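Local coordinates for protein putative ribose 5-phosphate isomerase (Leishmania infantum, PDB 6FXW) that probably catalyses the interconversion of ribose 5-phosphate and ribulose 5-phosphate in the pentose phosphate pathway, as a type B (RpiB) isomerase, at residues A[13-18]-A[113-118]; A[47-52]-A[76-81]; A[68-73]-A[108-113]. One frame throughout, in Å; residues are numbered along the deposited sequence. Where two conformers were deposited one is given.

Contact 1. Residues A[13-18]-A[113-118]. With SO4 (sulfate ion), chain B.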
# COMPACT_ATOMS: atom_id res chain seq x y z
N ASP A 13 5.49 -1.38 -20.78
CA ASP A 13 6.91 -1.45 -21.17
C ASP A 13 7.42 -2.86 -20.84
O ASP A 13 6.63 -3.77 -20.51
CB ASP A 13 7.74 -0.30 -20.63
CG ASP A 13 7.96 -0.34 -19.10
OD1 ASP A 13 7.53 -1.31 -18.45
OD2 ASP A 13 8.68 0.53 -18.63
N HIS A 14 8.70 -3.04 -20.85
CA HIS A 14 9.29 -4.36 -20.69
C HIS A 14 9.13 -4.83 -19.24
O HIS A 14 9.26 -6.01 -18.96
CB HIS A 14 10.76 -4.34 -21.01
CG HIS A 14 11.47 -3.26 -20.35
ND1 HIS A 14 11.42 -1.95 -20.79
CD2 HIS A 14 12.14 -3.27 -19.16
CE1 HIS A 14 12.04 -1.20 -19.89
NE2 HIS A 14 12.53 -1.98 -18.92
N ALA A 15 8.87 -3.92 -18.32
CA ALA A 15 8.74 -4.38 -16.91
C ALA A 15 7.60 -5.41 -16.79
O ALA A 15 7.64 -6.33 -15.93
CB ALA A 15 8.47 -3.25 -16.02
N ALA A 16 6.56 -5.29 -17.63
CA ALA A 16 5.41 -6.12 -17.58
C ALA A 16 5.41 -7.20 -18.66
O ALA A 16 4.44 -7.90 -18.84
CB ALA A 16 4.14 -5.31 -17.67
N TYR A 17 6.53 -7.36 -19.32
CA TYR A 17 6.52 -8.31 -20.47
C TYR A 17 6.29 -9.72 -19.98
O TYR A 17 5.46 -10.42 -20.55
CB TYR A 17 7.77 -8.17 -21.30
CG TYR A 17 7.78 -9.08 -22.47
CD1 TYR A 17 6.95 -8.84 -23.53
CD2 TYR A 17 8.68 -10.09 -22.54
CE1 TYR A 17 6.94 -9.66 -24.65
CE2 TYR A 17 8.68 -10.97 -23.62
CZ TYR A 17 7.82 -10.71 -24.67
OH TYR A 17 7.80 -11.50 -25.84
N ALA A 18 6.93 -10.12 -18.90
CA ALA A 18 6.73 -11.44 -18.36
C ALA A 18 5.31 -11.74 -17.94
O ALA A 18 4.88 -12.88 -18.08
CB ALA A 18 7.70 -11.66 -17.22
N ILE A 113 -0.72 1.31 -13.51
CA ILE A 113 -0.29 0.40 -12.43
C ILE A 113 1.21 0.06 -12.55
O ILE A 113 1.82 0.07 -13.68
CB ILE A 113 -1.11 -0.87 -12.38
CG1 ILE A 113 -1.09 -1.54 -13.73
CG2 ILE A 113 -2.52 -0.51 -11.97
CD1 ILE A 113 -1.84 -2.93 -13.70
N GLY A 114 1.82 -0.39 -11.44
CA GLY A 114 3.18 -0.84 -11.40
C GLY A 114 3.29 -2.29 -11.11
O GLY A 114 2.72 -2.76 -10.11
N VAL A 115 3.96 -3.02 -11.96
CA VAL A 115 4.13 -4.45 -11.75
C VAL A 115 5.30 -4.76 -10.82
O VAL A 115 5.36 -5.89 -10.26
CB VAL A 115 4.32 -5.07 -13.13
CG1 VAL A 115 5.59 -4.68 -13.80
CG2 VAL A 115 4.13 -6.55 -13.15
N ARG A 116 6.21 -3.82 -10.55
CA ARG A 116 7.29 -4.04 -9.59
C ARG A 116 6.87 -3.55 -8.20
O ARG A 116 7.61 -3.83 -7.21
CB ARG A 116 8.57 -3.35 -10.01
CG ARG A 116 9.10 -3.87 -11.32
CD ARG A 116 10.29 -3.05 -11.74
NE ARG A 116 10.78 -3.54 -13.04
CZ ARG A 116 11.55 -2.85 -13.81
NH1 ARG A 116 11.80 -1.58 -13.56
NH2 ARG A 116 12.00 -3.43 -14.91
N THR A 117 5.69 -2.93 -8.06
CA THR A 117 5.17 -2.35 -6.79
C THR A 117 3.94 -3.07 -6.32
O THR A 117 3.83 -3.40 -5.14
CB THR A 117 4.94 -0.86 -6.92
OG1 THR A 117 4.20 -0.70 -8.15
CG2 THR A 117 6.22 -0.07 -7.06
N SER A 118 3.00 -3.43 -7.20
CA SER A 118 1.72 -4.09 -6.83
C SER A 118 1.84 -5.54 -7.22
O SER A 118 2.16 -5.89 -8.36
CB SER A 118 0.58 -3.47 -7.59
OG SER A 118 0.42 -2.12 -7.22
S SO4 B . 14.63 -0.47 -16.11
O1 SO4 B . 15.97 -0.92 -15.58
O2 SO4 B . 13.82 -1.64 -16.46
O3 SO4 B . 14.04 0.31 -14.90
O4 SO4 B . 14.92 0.33 -17.26
O HOH W 1 9.53 -6.11 -13.79
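Arg116 and His14 meet around a sulfate ion in a surface contact between two loops, one following strand 6-12 and the other leaving strand 110-114, at the C-terminal edge of the parallel sheet. The ion probably comes from the crystallisation liquor; His14 NE2 donates a hydrogen bond to its O2, 2.8 Å away. Arg116 grips it with two nitrogens: NH2 reaches the same O2 at 3.0 Å, while NH1 bonds to O3 at 3.2 Å. Both flat groups meet the ion edge-on. The Arg116 chain is extended from CG to NE, which carries the guanidinium over Ala15, whose CB lies under one face, 3.7 Å from NH2. A water donates to Ala15 O and accepts from Arg116 NE, which probably helps to orient the group. Deeper in, Val115 CG1 packs on Ala15 O at 3.4 Å and on the methyl of Ala16; small alanines let the loops come this close. Asp13 OD1 accepts from Ala15 N in an Asx turn that shapes the first loop. Arg140 and Arg144 of the third subunit also bond the sulfate. Such a gathering of donors is consistent with a sugar-phosphate site built across a subunit interface.

Contact 2. Residues A[47-52]-A[76-81]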
# COMPACT_ATOMS: atom_id res chain seq x y z
N VAL A 47 12.32 -1.27 -23.74
CA VAL A 47 11.65 -0.28 -24.45
C VAL A 47 11.34 0.93 -23.54
O VAL A 47 11.63 0.84 -22.34
CB VAL A 47 10.39 -0.84 -25.11
CG1 VAL A 47 10.66 -2.01 -26.07
CG2 VAL A 47 9.42 -1.37 -24.06
N ASP A 48 10.79 1.97 -24.13
CA ASP A 48 10.54 3.21 -23.40
C ASP A 48 9.06 3.44 -23.18
O ASP A 48 8.30 3.62 -24.07
CB ASP A 48 11.16 4.35 -24.19
CG ASP A 48 12.68 4.25 -24.25
OD1 ASP A 48 13.34 3.70 -23.38
OD2 ASP A 48 13.18 4.75 -25.31
N TYR A 49 8.63 3.46 -21.89
CA TYR A 49 7.24 3.49 -21.59
C TYR A 49 6.46 4.63 -22.28
O TYR A 49 5.28 4.46 -22.61
CB TYR A 49 7.03 3.53 -20.03
CG TYR A 49 7.61 4.73 -19.36
CD1 TYR A 49 6.96 5.97 -19.23
CD2 TYR A 49 8.86 4.62 -18.73
CE1 TYR A 49 7.52 7.03 -18.63
CE2 TYR A 49 9.44 5.72 -18.10
CZ TYR A 49 8.80 6.96 -18.07
OH TYR A 49 9.41 8.07 -17.47
N PRO A 50 7.02 5.88 -22.47
CA PRO A 50 6.18 6.87 -23.13
C PRO A 50 5.68 6.49 -24.49
O PRO A 50 4.57 6.92 -24.88
CB PRO A 50 7.10 8.09 -23.20
CG PRO A 50 8.11 7.87 -22.06
CD PRO A 50 8.34 6.42 -22.10
N ASP A 51 6.45 5.69 -25.19
CA ASP A 51 5.99 5.29 -26.51
C ASP A 51 4.69 4.43 -26.47
O ASP A 51 3.83 4.56 -27.37
CB ASP A 51 7.06 4.54 -27.27
CG ASP A 51 8.35 5.39 -27.55
OD1 ASP A 51 8.18 6.61 -27.83
OD2 ASP A 51 9.48 4.86 -27.43
N TYR A 52 4.58 3.56 -25.47
CA TYR A 52 3.42 2.73 -25.31
C TYR A 52 2.26 3.44 -24.63
O TYR A 52 1.10 3.21 -25.00
CB TYR A 52 3.87 1.45 -24.56
CG TYR A 52 4.85 0.64 -25.43
CD1 TYR A 52 4.40 -0.22 -26.38
CD2 TYR A 52 6.19 0.88 -25.37
CE1 TYR A 52 5.29 -0.86 -27.22
CE2 TYR A 52 7.08 0.26 -26.22
CZ TYR A 52 6.60 -0.58 -27.14
OH TYR A 52 7.46 -1.22 -28.02
N ILE A 76 4.18 5.16 -12.52
CA ILE A 76 4.31 6.63 -12.40
C ILE A 76 4.67 7.22 -13.81
O ILE A 76 4.07 8.20 -14.22
CB ILE A 76 5.40 6.99 -11.39
CG1 ILE A 76 4.97 6.59 -9.96
CG2 ILE A 76 5.69 8.50 -11.42
CD1 ILE A 76 6.15 6.60 -9.02
N GLY A 77 5.63 6.60 -14.48
CA GLY A 77 5.97 7.12 -15.80
C GLY A 77 4.79 7.10 -16.75
O GLY A 77 4.55 8.02 -17.51
N MET A 78 4.06 5.99 -16.74
CA MET A 78 2.83 5.90 -17.51
C MET A 78 1.86 6.98 -17.21
O MET A 78 1.25 7.60 -18.12
CB MET A 78 2.19 4.50 -17.34
CG MET A 78 2.99 3.37 -17.97
SD MET A 78 3.21 3.64 -19.75
CE MET A 78 3.63 1.97 -20.25
N SER A 79 1.66 7.27 -15.93
CA SER A 79 0.74 8.33 -15.50
C SER A 79 1.16 9.69 -16.03
O SER A 79 0.31 10.45 -16.55
CB SER A 79 0.60 8.42 -13.97
OG SER A 79 0.08 9.70 -13.49
N ILE A 80 2.44 9.97 -15.91
CA ILE A 80 2.92 11.27 -16.40
C ILE A 80 2.76 11.38 -17.91
O ILE A 80 2.19 12.35 -18.40
CB ILE A 80 4.38 11.50 -15.99
CG1 ILE A 80 4.48 11.56 -14.43
CG2 ILE A 80 4.89 12.80 -16.58
CD1 ILE A 80 5.86 11.37 -13.91
N ALA A 81 3.27 10.39 -18.62
CA ALA A 81 3.24 10.45 -20.08
C ALA A 81 1.79 10.51 -20.60
O ALA A 81 1.46 11.31 -21.50
CB ALA A 81 3.90 9.25 -20.63
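Tyr49 leans its ring against the backbone of Gly77, the tight part of a buried contact between the first turns of helices 49-61 and 76-83. The CE1 of Tyr49 comes to 3.2 Å from Gly77 CA, and its CD1 lies beside Gly77 C. Glycine suits the place because a CB there would point at the ring and run into CE1. The ring gets there because CG of Tyr49 sits between its own backbone N and carbonyl carbon (chi1 61°), while CD of the following Pro50 lies over one ring face, toward its rim. Met78 packs alongside the tyrosine: bent at chi2 (-59°), its chain brings SD to 3.6 Å from Tyr49 O and CE to 3.7 Å from Tyr49 CB. A flexible, unbranched thioether can follow that uneven surface.

Toward Pro50 and Tyr52 the packing is looser. Pro50 CB and Ala81 CB are 4.3 Å apart, as are Tyr52 CB and Met78 CE, and the end of the Tyr52 side chain leads away from helix 76-83. Asp48 and Asp51, on the partly exposed side, instead form salt bridges with Lys147 of the third subunit, and Asp48 also with its Arg144. The phenol OH of Tyr49 is hydrogen-bonded to Asn106 of that subunit, so the tyrosine spans both the intrachain packing and the interface. Met78 continues inward to Leu70 and Cys72 of strand 67-72 and to Cys112 of strand 110-114, while Ala53 touches both Met78 and Ala81, so the two helices lie together against one face of the parallel sheet.

Contact 3. Residues A[68-73]-A[108-113]. With SO4 (sulfate ion), chain C.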
# COMPACT_ATOMS: atom_id res chain seq x y z
N GLY A 68 -8.18 2.54 -21.04
CA GLY A 68 -6.88 2.02 -21.18
C GLY A 68 -6.29 1.54 -19.86
O GLY A 68 -6.73 2.01 -18.78
N ILE A 69 -5.36 0.63 -19.94
CA ILE A 69 -4.54 0.22 -18.78
C ILE A 69 -3.11 0.35 -19.21
O ILE A 69 -2.73 -0.25 -20.22
CB ILE A 69 -4.91 -1.21 -18.38
CG1 ILE A 69 -6.40 -1.30 -18.00
CG2 ILE A 69 -4.05 -1.62 -17.22
CD1 ILE A 69 -6.88 -2.73 -17.70
N LEU A 70 -2.26 1.02 -18.44
CA LEU A 70 -0.87 1.20 -18.72
C LEU A 70 -0.04 0.66 -17.55
O LEU A 70 -0.34 0.96 -16.41
CB LEU A 70 -0.53 2.66 -18.97
CG LEU A 70 -1.06 3.23 -20.28
CD1 LEU A 70 -0.81 4.72 -20.33
CD2 LEU A 70 -0.37 2.55 -21.43
N VAL A 71 0.95 -0.15 -17.86
CA VAL A 71 1.75 -0.89 -16.86
C VAL A 71 3.23 -0.58 -17.10
O VAL A 71 3.77 -0.78 -18.20
CB VAL A 71 1.48 -2.36 -16.93
CG1 VAL A 71 2.09 -3.02 -15.69
CG2 VAL A 71 0.06 -2.74 -17.09
N CYS A 72 3.91 -0.09 -16.07
CA CYS A 72 5.39 0.08 -16.05
C CYS A 72 5.89 -0.49 -14.74
O CYS A 72 5.11 -1.13 -14.00
CB CYS A 72 5.92 1.45 -16.43
SG CYS A 72 5.48 2.74 -15.29
N GLY A 73 7.13 -0.20 -14.37
CA GLY A 73 7.58 -0.72 -13.11
C GLY A 73 6.76 -0.22 -11.92
O GLY A 73 6.44 -1.00 -11.00
N ALA A 108 -11.43 8.82 -14.73
CA ALA A 108 -10.22 8.60 -15.49
C ALA A 108 -10.44 7.67 -16.68
O ALA A 108 -11.22 6.68 -16.58
CB ALA A 108 -9.12 7.96 -14.64
N HIS A 109 -9.83 7.99 -17.78
CA HIS A 109 -9.80 7.11 -18.95
C HIS A 109 -8.86 5.98 -18.87
O HIS A 109 -9.10 4.93 -19.49
CB HIS A 109 -9.40 7.89 -20.23
CG HIS A 109 -10.20 9.11 -20.49
ND1 HIS A 109 -9.83 10.34 -19.95
CD2 HIS A 109 -11.36 9.33 -21.20
CE1 HIS A 109 -10.73 11.26 -20.33
NE2 HIS A 109 -11.68 10.68 -21.09
N ILE A 110 -7.75 6.17 -18.14
CA ILE A 110 -6.61 5.22 -18.14
C ILE A 110 -6.24 4.91 -16.71
O ILE A 110 -6.13 5.83 -15.88
CB ILE A 110 -5.40 5.75 -18.93
CG1 ILE A 110 -5.78 5.95 -20.45
CG2 ILE A 110 -4.21 4.78 -18.79
CD1 ILE A 110 -4.67 6.44 -21.29
N LEU A 111 -6.09 3.64 -16.45
CA LEU A 111 -5.59 3.09 -15.20
C LEU A 111 -4.08 2.91 -15.41
O LEU A 111 -3.67 2.17 -16.33
CB LEU A 111 -6.24 1.79 -14.94
CG LEU A 111 -5.62 0.86 -13.90
CD1 LEU A 111 -5.64 1.53 -12.49
CD2 LEU A 111 -6.33 -0.48 -13.94
N CYS A 112 -3.24 3.42 -14.49
CA CYS A 112 -1.80 3.21 -14.51
C CYS A 112 -1.40 2.40 -13.28
O CYS A 112 -1.81 2.73 -12.19
CB CYS A 112 -1.09 4.53 -14.51
SG CYS A 112 -1.44 5.53 -15.98
N ILE A 113 -0.72 1.31 -13.51
CA ILE A 113 -0.29 0.40 -12.43
C ILE A 113 1.21 0.06 -12.55
O ILE A 113 1.82 0.07 -13.68
CB ILE A 113 -1.11 -0.87 -12.38
CG1 ILE A 113 -1.09 -1.54 -13.73
CG2 ILE A 113 -2.52 -0.51 -11.97
CD1 ILE A 113 -1.84 -2.93 -13.70
S SO4 C . -14.30 13.15 -21.21
O1 SO4 C . -14.80 12.30 -20.08
O2 SO4 C . -13.69 12.22 -22.26
O3 SO4 C . -15.49 13.87 -21.78
O4 SO4 C . -13.35 14.24 -20.83
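Ile113 turns its CG1 between its own backbone N and carbonyl carbon (chi1 54°), which swings that branch across to Val71, where CG1 of Ile113 and CG2 of Val71 are 3.7 Å apart. Leu111 takes another course: with CG opposite the backbone N (chi1 164°), its CD2 runs alongside Ile69 and meets CG1 of that residue at 4.1 Å. On the other face, Leu70 slants across Ile110, with CD1 of Leu70 to CG2 of Ile110 at 3.7 Å. These side chains grow from neighbouring parallel strands, 67-72 and 110-114, at the centre of a Rossmann-like alpha/beta/alpha sandwich. Gly68, Leu70 and Cys72 make all the bonds from their strand: Gly68 straddles His109 O and Leu111 N, Leu70 straddles Leu111 O (2.8 Å from Leu70 N) and Ile113 N (2.9 Å from Leu70 O), and Cys72 N closes on Ile113 O at 3.2 Å. The last three donors approach nearly along the C=O axis. Gly68, lacking a CB, leaves room for Ile110 CG1. Leu111 and Ile113 face helix 120-131, whereas Leu70 and Ile110 pack on helix 49-61, so aliphatic residues suit both buried faces. Just before the strand, His109 leads its ring away from strand 67-72 and donates from NE2 to O2 of a second sulfate at 2.8 Å; Arg89 donates to the same ion and, through its backbone N, to His109 ND1.

In the fold
Contact 3 forms the middle of the sheet, and the other two are built around it. The pairing runs on past the strand ends into contact 1: Val115 N lies 3.0 Å from Cys72 O and Arg116 N 2.9 Å from Gly73 O, both probable hydrogen bonds, so it helps set the sulfate-binding loop. The centres of contacts 2 and 3 are about 9 Å apart, and Met78 CE packs 3.4 Å from Val71 O. Contact 1 holds the probable phosphate site; contact 2 borders it, with Tyr49 CB 3.7 Å from Asp13 OD2 and Val47 N 3.2 Å from His14 ND1, and both reach the third subunit. The sulfate of contact 3 binds elsewhere, at the N-terminal side of its strand.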